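Local coordinates for protein GH127 beta-L-arabinofuranoside (PDB 4QK0) that probably hydrolyses beta-L-arabinofuranosides, as a family 127 glycoside hydrolase of Geobacillus stearothermophilus, at residues Y216-R221 with L270-A275; N209-S214 with A277-K282; A197-Y202 with T344-E349. One frame throughout, in Å; residues are numbered along the deposited sequence.

Contact 1 (Y216-R221 with L270-A275); sequences YFIDQR and LYMYTA
I218 and selenomethionine M272 face each other where two helices of the catalytic domain pack, their CA atoms 7.8 Å apart. The CD1 methyl at the end of the I218 side chain does the touching: it lies 3.9 Å from M272 CG and 4.1 Å from A275 CB, so it settles between two residues one turn apart on the opposing helix. The side chains of I218 and M272 run obliquely to one another rather than meeting end on. M272 runs out with CG anti to the backbone N (chi1 -172°) and stays extended to SE, which puts the selenium against R221, with SE 3.6 Å from R221 CD; the bend at chi3 only turns the terminal CE. R221 has just left the helical conformation at the end of its helix, and its chain is extended from CG to NE, laying its CD methylene, with NE next to it, beside the selenium while NH2 carries on to the carbonyl oxygens of H250 and D189. Apolar packing thus makes the join, and the polar end of the arginine is satisfied beyond it. Helix 208-220 is here set against helix 266-283; helix 194-205 adds E195 against both I218 and A275, and helix 334-350 packs behind, against L270 and T274.

Contact 2 (N209-S214 with A277-K282); sequences NYLKLS and AGLAAK
S214 OG is held by a hydrogen bond to the carbonyl oxygen of E195 on helix 194-205, and at the same time it lies against the branched end of L279, 3.7 Å from L279 CD2 and 3.8 Å from L279 CD1. The serine hydroxyl is buried among methyl groups without being left unsatisfied, and the bond to E195 ties the pair to a third helix. This is helix-to-helix packing within the catalytic domain, whose fold in this clan is the (alpha/alpha)6 barrel. The short segments 209-214 and 277-282 cross at 125° between their N-to-C directions, with axes 11.0 Å apart at closest approach. L279 supplies most of the wall on its side: CD1 and CD2 both bear on the serine, and CD2 also reaches L211 CD1 at 3.9 Å. The two leucines slide past each other in opposite directions, so their side chains lie alongside and share methyl contact near their ends. L211 gets there because its CG is anti to the backbone N (chi1 175°), which brings CD1, the one methyl that touches, over to L279 and K282. L199 of helix 194-205 packs on both S214 and L279, and L288 of helix 286-302 covers L279 as well. Toward the more open margin the contact ends on K282, whose aliphatic chain passes L211 at a slant; the lysine then bends at chi4, sending NZ to a salt bridge with E203, while its CD carbon stays 4.1 Å from L211 CD1.

Contact 3 (A197-Y202 with T344-E349); sequences ALLKLY and TRRMLE
L199 and R346 make the close part of this contact, an arginine end laid against a leucine. R346 NH2 comes to 3.9 Å from L199 CB, while L199 CD1 sits over one face of the R346 guanidinium, 4.2 Å above its plane and displaced toward the rim. The arginine has far to reach, for the CA atoms of L199 and R346 are 10.9 Å apart; its chain starts with CG anti to the carbonyl carbon (chi1 -66°) and bends at chi2 before running on extended. One turn further along its own helix, E349 OE1 uses its syn lone pair to accept from R346 NH1 at 2.9 Å, the oxygen tilted 20° out of the guanidinium plane. NH1 has a second carboxylate in E203, so two acidic groups probably limit the rotation of the buried guanidinium and balance its charge. The other side is looser. K200, partly exposed, meets the arginine through one methylene, with K200 CG 4.1 Å from R346 NH2. Its ammonium goes elsewhere: K200 NZ forms a salt bridge with E149 and stays 6.7 Å from R346 NH2. R345, also partly exposed, starts out toward helix 194-205 but makes no contact with segment 197-202; its cationic end makes a cation-pi contact with the ring of Y427. Were R346 cut back to an alanine, E349 and E203 would probably both lose this cationic partner, and a gap would be likely to open beside L199. The arginine spans from helix 334-350 to helix 194-205, with helix 266-283 alongside both: L279 packs on L199, and T274, A277 and K282 flank R346.

The three contacts form one continuous piece of the helical catalytic domain. Contacts 1 and 2, with centres about 9 Å apart, are successive steps of the same helix pair, 208-220 against 266-283, and are joined by I218 CG1 packing 3.6 Å from L279 CD1. Contact 3 brings in helices 194-205 and 334-350; its centre is about 8 Å from that of contact 2 and about 12 Å from that of contact 1. L199 of contact 3 links it to the other two: its CD1 lies 3.6 Å from G278 CA and 3.8 Å from A275 O. K282 NZ and R346 NH1, of like charge, are 3.9 Å apart; both form salt bridges with E203, which probably offsets their repulsion.

Contact 1 (Y216-R221 with L270-A275)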
loop_
_atom_site.group_PDB
_atom_site.type_symbol
_atom_site.label_atom_id
_atom_site.label_comp_id
_atom_site.label_asym_id
_atom_site.label_seq_id
_atom_site.Cartn_x
_atom_site.Cartn_y
_atom_site.Cartn_z
ATOM N N TYR A 216 -15.144 19.319 30.524
ATOM C CA TYR A 216 -13.886 20.023 30.548
ATOM C C TYR A 216 -12.873 19.353 29.574
ATOM O O TYR A 216 -12.180 20.016 28.820
ATOM C CB TYR A 216 -13.242 20.112 31.975
ATOM C CG TYR A 216 -11.761 20.265 31.829
ATOM C CD1 TYR A 216 -11.200 21.464 31.460
ATOM C CD2 TYR A 216 -10.922 19.152 31.910
ATOM C CE1 TYR A 216 -9.827 21.566 31.256
ATOM C CE2 TYR A 216 -9.564 19.253 31.719
ATOM C CZ TYR A 216 -9.028 20.420 31.369
ATOM O OH TYR A 216 -7.659 20.478 31.142
ATOM N N PHE A 217 -12.744 18.036 29.653
ATOM C CA PHE A 217 -11.718 17.333 28.826
ATOM C C PHE A 217 -11.971 17.521 27.308
ATOM O O PHE A 217 -11.073 17.775 26.545
ATOM C CB PHE A 217 -11.727 15.841 29.171
ATOM C CG PHE A 217 -10.932 15.483 30.423
ATOM C CD1 PHE A 217 -9.624 15.847 30.564
ATOM C CD2 PHE A 217 -11.513 14.767 31.424
ATOM C CE1 PHE A 217 -8.888 15.478 31.681
ATOM C CE2 PHE A 217 -10.793 14.375 32.531
ATOM C CZ PHE A 217 -9.472 14.738 32.676
ATOM N N ILE A 218 -13.228 17.428 26.930
ATOM C CA ILE A 218 -13.654 17.672 25.569
ATOM C C ILE A 218 -13.454 19.127 25.127
ATOM O O ILE A 218 -12.928 19.364 24.038
ATOM C CB ILE A 218 -15.125 17.226 25.388
ATOM C CG1 ILE A 218 -15.247 15.702 25.509
ATOM C CG2 ILE A 218 -15.706 17.707 24.080
ATOM C CD1 ILE A 218 -14.479 14.912 24.472
ATOM N N ASP A 219 -13.830 20.095 25.962
ATOM C CA ASP A 219 -13.681 21.508 25.563
ATOM C C ASP A 219 -12.258 21.956 25.545
ATOM O O ASP A 219 -11.930 22.862 24.803
ATOM C CB ASP A 219 -14.509 22.486 26.448
ATOM C CG ASP A 219 -15.987 22.267 26.308
ATOM O OD1 ASP A 219 -16.450 21.773 25.229
ATOM O OD2 ASP A 219 -16.707 22.599 27.282
ATOM N N GLN A 220 -11.400 21.308 26.310
ATOM C CA GLN A 220 -10.010 21.749 26.373
ATOM C C GLN A 220 -9.121 21.212 25.232
ATOM O O GLN A 220 -8.109 21.814 24.883
ATOM C CB GLN A 220 -9.388 21.297 27.668
ATOM C CG GLN A 220 -8.090 22.007 27.964
ATOM C CD GLN A 220 -8.262 23.514 28.182
ATOM O OE1 GLN A 220 -9.308 23.987 28.585
ATOM N NE2 GLN A 220 -7.211 24.253 27.927
ATOM N N ARG A 221 -9.522 20.081 24.664
ATOM C CA ARG A 221 -8.758 19.417 23.609
ATOM C C ARG A 221 -8.570 20.311 22.420
ATOM O O ARG A 221 -9.527 20.897 21.884
ATOM C CB ARG A 221 -9.430 18.124 23.176
ATOM C CG ARG A 221 -8.472 17.117 22.623
ATOM C CD ARG A 221 -9.185 15.868 22.138
ATOM N NE ARG A 221 -8.196 14.814 21.887
ATOM C CZ ARG A 221 -7.629 14.059 22.833
ATOM N NH1 ARG A 221 -7.948 14.245 24.113
ATOM N NH2 ARG A 221 -6.739 13.119 22.507
ATOM N N LEU A 270 -13.355 7.742 17.527
ATOM C CA LEU A 270 -14.707 7.324 17.752
ATOM C C LEU A 270 -15.056 7.339 19.261
ATOM O O LEU A 270 -16.188 7.607 19.595
ATOM C CB LEU A 270 -14.947 5.956 17.173
ATOM C CG LEU A 270 -14.849 5.842 15.643
ATOM C CD1 LEU A 270 -15.007 4.409 15.254
ATOM C CD2 LEU A 270 -15.858 6.630 14.899
ATOM N N TYR A 271 -14.087 7.074 20.128
ATOM C CA TYR A 271 -14.303 7.249 21.548
ATOM C C TYR A 271 -14.577 8.728 21.886
ATOM O O TYR A 271 -15.408 9.042 22.729
ATOM C CB TYR A 271 -13.107 6.763 22.360
ATOM C CG TYR A 271 -12.974 5.290 22.564
ATOM C CD1 TYR A 271 -13.831 4.377 21.969
ATOM C CD2 TYR A 271 -11.962 4.784 23.400
ATOM C CE1 TYR A 271 -13.689 2.988 22.167
ATOM C CE2 TYR A 271 -11.805 3.401 23.572
ATOM C CZ TYR A 271 -12.661 2.512 22.953
ATOM O OH TYR A 271 -12.523 1.140 23.138
HETATM N N MSE A 272 -13.879 9.620 21.215
HETATM C CA MSE A 272 -14.080 11.036 21.410
HETATM C C MSE A 272 -15.452 11.415 20.936
HETATM O O MSE A 272 -16.186 12.102 21.648
HETATM C CB MSE A 272 -13.059 11.899 20.708
HETATM C CG MSE A 272 -13.167 13.387 21.090
HETATM SE SE MSE A 272 -11.831 14.445 20.134
HETATM C CE MSE A 272 -12.669 14.186 18.384
ATOM N N TYR A 273 -15.845 10.944 19.771
ATOM C CA TYR A 273 -17.152 11.288 19.266
ATOM C C TYR A 273 -18.222 10.760 20.155
ATOM O O TYR A 273 -19.315 11.343 20.258
ATOM C CB TYR A 273 -17.384 10.794 17.843
ATOM C CG TYR A 273 -16.292 11.192 16.819
ATOM C CD1 TYR A 273 -15.516 12.320 16.969
ATOM C CD2 TYR A 273 -16.071 10.394 15.702
ATOM C CE1 TYR A 273 -14.556 12.664 16.028
ATOM C CE2 TYR A 273 -15.112 10.740 14.755
ATOM C CZ TYR A 273 -14.350 11.860 14.930
ATOM O OH TYR A 273 -13.413 12.156 13.975
ATOM N N THR A 274 -17.989 9.593 20.713
ATOM C CA THR A 274 -19.001 8.967 21.531
ATOM C C THR A 274 -19.255 9.894 22.793
ATOM O O THR A 274 -20.381 10.155 23.141
ATOM C CB THR A 274 -18.536 7.599 21.962
ATOM O OG1 THR A 274 -18.483 6.705 20.836
ATOM C CG2 THR A 274 -19.453 6.994 23.038
ATOM N N ALA A 275 -18.190 10.417 23.378
ATOM C CA ALA A 275 -18.280 11.356 24.465
ATOM C C ALA A 275 -18.989 12.674 24.027
ATOM O O ALA A 275 -19.876 13.169 24.712
ATOM C CB ALA A 275 -16.933 11.647 25.061
#

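Contact 2 (N209-S214 with A277-K282)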
loop_
_atom_site.group_PDB
_atom_site.type_symbol
_atom_site.label_atom_id
_atom_site.label_comp_id
_atom_site.label_asym_id
_atom_site.label_seq_id
_atom_site.Cartn_x
_atom_site.Cartn_y
_atom_site.Cartn_z
ATOM N N ASN A 209 -20.152 16.647 39.189
ATOM C CA ASN A 209 -18.725 16.908 38.939
ATOM C C ASN A 209 -18.183 16.080 37.762
ATOM O O ASN A 209 -17.325 16.540 37.035
ATOM C CB ASN A 209 -17.894 16.570 40.155
ATOM C CG ASN A 209 -18.236 17.424 41.374
ATOM O OD1 ASN A 209 -18.832 18.496 41.255
ATOM N ND2 ASN A 209 -17.760 16.991 42.537
ATOM N N TYR A 210 -18.707 14.862 37.605
ATOM C CA TYR A 210 -18.203 13.907 36.631
ATOM C C TYR A 210 -18.617 14.362 35.233
ATOM O O TYR A 210 -17.812 14.345 34.267
ATOM C CB TYR A 210 -18.692 12.476 36.953
ATOM C CG TYR A 210 -18.218 11.971 38.316
ATOM C CD1 TYR A 210 -17.025 12.397 38.864
ATOM C CD2 TYR A 210 -18.964 11.070 39.049
ATOM C CE1 TYR A 210 -16.583 11.931 40.100
ATOM C CE2 TYR A 210 -18.538 10.622 40.298
ATOM C CZ TYR A 210 -17.354 11.069 40.825
ATOM O OH TYR A 210 -16.900 10.627 42.071
ATOM N N LEU A 211 -19.846 14.828 35.149
ATOM C CA LEU A 211 -20.379 15.400 33.907
ATOM C C LEU A 211 -19.616 16.629 33.487
ATOM O O LEU A 211 -19.166 16.737 32.341
ATOM C CB LEU A 211 -21.843 15.714 34.074
ATOM C CG LEU A 211 -22.478 16.429 32.904
ATOM C CD1 LEU A 211 -22.567 15.486 31.731
ATOM C CD2 LEU A 211 -23.868 16.889 33.307
ATOM N N LYS A 212 -19.320 17.491 34.442
ATOM C CA LYS A 212 -18.517 18.672 34.138
ATOM C C LYS A 212 -17.036 18.394 33.794
ATOM O O LYS A 212 -16.409 19.104 33.030
ATOM C CB LYS A 212 -18.594 19.618 35.310
ATOM C CG LYS A 212 -19.969 20.262 35.426
ATOM C CD LYS A 212 -19.840 21.677 35.973
ATOM C CE LYS A 212 -19.969 21.738 37.481
ATOM N NZ LYS A 212 -21.374 22.105 37.838
ATOM N N LEU A 213 -16.473 17.386 34.435
ATOM C CA LEU A 213 -15.113 17.009 34.165
ATOM C C LEU A 213 -15.015 16.436 32.705
ATOM O O LEU A 213 -14.164 16.835 31.947
ATOM C CB LEU A 213 -14.674 15.971 35.222
ATOM C CG LEU A 213 -13.236 15.532 35.113
ATOM C CD1 LEU A 213 -12.342 16.741 35.236
ATOM C CD2 LEU A 213 -12.901 14.510 36.177
ATOM N N SER A 214 -15.940 15.569 32.339
ATOM C CA SER A 214 -16.072 15.092 30.954
ATOM C C SER A 214 -16.135 16.249 29.991
ATOM O O SER A 214 -15.327 16.352 29.059
ATOM C CB SER A 214 -17.317 14.216 30.802
ATOM O OG SER A 214 -17.446 13.689 29.479
ATOM N N ALA A 277 -21.159 13.134 21.710
ATOM C CA ALA A 277 -22.585 12.918 21.495
ATOM C C ALA A 277 -23.369 12.790 22.803
ATOM O O ALA A 277 -24.469 13.320 22.922
ATOM C CB ALA A 277 -22.810 11.696 20.656
ATOM N N GLY A 278 -22.790 12.077 23.764
ATOM C CA GLY A 278 -23.339 11.983 25.120
ATOM C C GLY A 278 -23.447 13.357 25.797
ATOM O O GLY A 278 -24.461 13.649 26.375
ATOM N N LEU A 279 -22.417 14.186 25.697
ATOM C CA LEU A 279 -22.436 15.513 26.257
ATOM C C LEU A 279 -23.418 16.450 25.537
ATOM O O LEU A 279 -24.152 17.164 26.186
ATOM C CB LEU A 279 -21.084 16.152 26.202
ATOM C CG LEU A 279 -20.049 15.551 27.132
ATOM C CD1 LEU A 279 -18.653 15.993 26.678
ATOM C CD2 LEU A 279 -20.306 15.930 28.584
ATOM N N ALA A 280 -23.476 16.408 24.217
ATOM C CA ALA A 280 -24.490 17.181 23.514
ATOM C C ALA A 280 -25.909 16.865 24.013
ATOM O O ALA A 280 -26.730 17.741 24.139
ATOM C CB ALA A 280 -24.420 16.938 22.030
ATOM N N ALA A 281 -26.193 15.592 24.279
ATOM C CA ALA A 281 -27.510 15.188 24.753
ATOM C C ALA A 281 -27.765 15.694 26.151
ATOM O O ALA A 281 -28.789 16.278 26.416
ATOM C CB ALA A 281 -27.629 13.662 24.752
ATOM N N LYS A 282 -26.833 15.424 27.060
ATOM C CA LYS A 282 -27.039 15.740 28.435
ATOM C C LYS A 282 -27.024 17.241 28.694
ATOM O O LYS A 282 -27.761 17.687 29.549
ATOM C CB LYS A 282 -26.026 15.016 29.318
ATOM C CG LYS A 282 -26.217 13.499 29.273
ATOM C CD LYS A 282 -25.355 12.798 30.299
ATOM C CE LYS A 282 -25.181 11.317 30.004
ATOM N NZ LYS A 282 -26.454 10.561 30.024
#

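Contact 3 (A197-Y202 with T344-E349)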
loop_
_atom_site.group_PDB
_atom_site.type_symbol
_atom_site.label_atom_id
_atom_site.label_comp_id
_atom_site.label_asym_id
_atom_site.label_seq_id
_atom_site.Cartn_x
_atom_site.Cartn_y
_atom_site.Cartn_z
ATOM N N ALA A 197 -16.336 7.537 29.765
ATOM C CA ALA A 197 -16.441 6.804 30.982
ATOM C C ALA A 197 -17.061 7.663 32.093
ATOM O O ALA A 197 -17.930 7.232 32.810
ATOM C CB ALA A 197 -15.055 6.327 31.421
ATOM N N LEU A 198 -16.589 8.876 32.208
ATOM C CA LEU A 198 -17.160 9.847 33.145
ATOM C C LEU A 198 -18.647 10.078 32.950
ATOM O O LEU A 198 -19.360 10.214 33.928
ATOM C CB LEU A 198 -16.410 11.183 33.075
ATOM C CG LEU A 198 -15.040 11.150 33.713
ATOM C CD1 LEU A 198 -14.246 12.418 33.441
ATOM C CD2 LEU A 198 -15.140 10.918 35.224
ATOM N N LEU A 199 -19.146 10.060 31.729
ATOM C CA LEU A 199 -20.602 10.141 31.531
ATOM C C LEU A 199 -21.302 8.975 32.168
ATOM O O LEU A 199 -22.378 9.114 32.704
ATOM C CB LEU A 199 -21.010 10.176 30.050
ATOM C CG LEU A 199 -20.468 11.293 29.191
ATOM C CD1 LEU A 199 -21.086 11.264 27.787
ATOM C CD2 LEU A 199 -20.783 12.625 29.849
ATOM N N LYS A 200 -20.745 7.786 32.028
ATOM C CA LYS A 200 -21.402 6.626 32.595
ATOM C C LYS A 200 -21.395 6.728 34.105
ATOM O O LYS A 200 -22.334 6.320 34.777
ATOM C CB LYS A 200 -20.725 5.342 32.080
ATOM C CG LYS A 200 -21.384 4.744 30.812
ATOM C CD LYS A 200 -20.412 4.178 29.773
ATOM C CE LYS A 200 -20.846 2.845 29.134
ATOM N NZ LYS A 200 -19.937 1.679 29.503
ATOM N N LEU A 201 -20.300 7.209 34.656
ATOM C CA LEU A 201 -20.167 7.302 36.072
ATOM C C LEU A 201 -21.206 8.340 36.608
ATOM O O LEU A 201 -21.802 8.152 37.678
ATOM C CB LEU A 201 -18.774 7.769 36.448
ATOM C CG LEU A 201 -18.433 7.785 37.935
ATOM C CD1 LEU A 201 -18.538 6.410 38.555
ATOM C CD2 LEU A 201 -17.036 8.349 38.147
ATOM N N TYR A 202 -21.386 9.427 35.858
ATOM C CA TYR A 202 -22.415 10.402 36.154
ATOM C C TYR A 202 -23.816 9.779 36.148
ATOM O O TYR A 202 -24.581 10.021 37.058
ATOM C CB TYR A 202 -22.348 11.569 35.191
ATOM C CG TYR A 202 -23.565 12.435 35.274
ATOM C CD1 TYR A 202 -23.775 13.288 36.381
ATOM C CD2 TYR A 202 -24.521 12.397 34.285
ATOM C CE1 TYR A 202 -24.910 14.086 36.474
ATOM C CE2 TYR A 202 -25.672 13.180 34.373
ATOM C CZ TYR A 202 -25.866 14.014 35.464
ATOM O OH TYR A 202 -27.004 14.776 35.513
ATOM N N THR A 344 -22.854 4.946 17.889
ATOM C CA THR A 344 -24.202 4.946 17.362
ATOM C C THR A 344 -25.235 4.994 18.489
ATOM O O THR A 344 -26.287 5.604 18.373
ATOM C CB THR A 344 -24.508 3.711 16.486
ATOM O OG1 THR A 344 -24.294 2.510 17.245
ATOM C CG2 THR A 344 -23.593 3.684 15.258
ATOM N N ARG A 345 -24.957 4.302 19.562
ATOM C CA ARG A 345 -25.871 4.287 20.662
ATOM C C ARG A 345 -26.075 5.694 21.248
ATOM O O ARG A 345 -27.169 6.024 21.584
ATOM C CB ARG A 345 -25.401 3.312 21.727
ATOM C CG ARG A 345 -26.505 2.907 22.695
ATOM C CD ARG A 345 -25.876 2.102 23.799
ATOM N NE ARG A 345 -26.733 1.926 24.950
ATOM C CZ ARG A 345 -26.342 1.328 26.070
ATOM N NH1 ARG A 345 -25.108 0.834 26.187
ATOM N NH2 ARG A 345 -27.187 1.214 27.077
ATOM N N ARG A 346 -25.015 6.482 21.407
ATOM C CA ARG A 346 -25.150 7.843 21.866
ATOM C C ARG A 346 -25.809 8.727 20.830
ATOM O O ARG A 346 -26.508 9.694 21.187
ATOM C CB ARG A 346 -23.806 8.446 22.237
ATOM C CG ARG A 346 -23.164 7.785 23.438
ATOM C CD ARG A 346 -24.013 7.932 24.685
ATOM N NE ARG A 346 -23.279 7.665 25.913
ATOM C CZ ARG A 346 -23.792 7.766 27.141
ATOM N NH1 ARG A 346 -25.050 8.139 27.301
ATOM N NH2 ARG A 346 -23.051 7.468 28.225
HETATM N N MSE A 347 -25.555 8.462 19.544
HETATM C CA MSE A 347 -26.202 9.289 18.506
HETATM C C MSE A 347 -27.687 9.061 18.614
HETATM O O MSE A 347 -28.458 9.975 18.443
HETATM C CB MSE A 347 -25.766 8.999 17.089
HETATM C CG MSE A 347 -24.310 9.361 16.780
HETATM SE SE MSE A 347 -23.927 11.261 16.977
HETATM C CE MSE A 347 -24.914 11.994 15.445
ATOM N N LEU A 348 -28.104 7.841 18.846
ATOM C CA LEU A 348 -29.512 7.539 18.995
ATOM C C LEU A 348 -30.155 8.295 20.164
ATOM O O LEU A 348 -31.297 8.650 20.092
ATOM C CB LEU A 348 -29.722 6.054 19.214
ATOM C CG LEU A 348 -29.625 5.267 17.911
ATOM C CD1 LEU A 348 -29.591 3.774 18.200
ATOM C CD2 LEU A 348 -30.772 5.631 16.983
ATOM N N GLU A 349 -29.409 8.520 21.237
ATOM C CA GLU A 349 -29.916 9.288 22.379
ATOM C C GLU A 349 -29.971 10.765 22.051
ATOM O O GLU A 349 -30.734 11.507 22.623
ATOM C CB GLU A 349 -29.067 9.006 23.617
ATOM C CG GLU A 349 -29.272 7.554 24.094
ATOM C CD GLU A 349 -28.248 7.073 25.137
ATOM O OE1 GLU A 349 -27.419 7.907 25.591
ATOM O OE2 GLU A 349 -28.253 5.860 25.473
#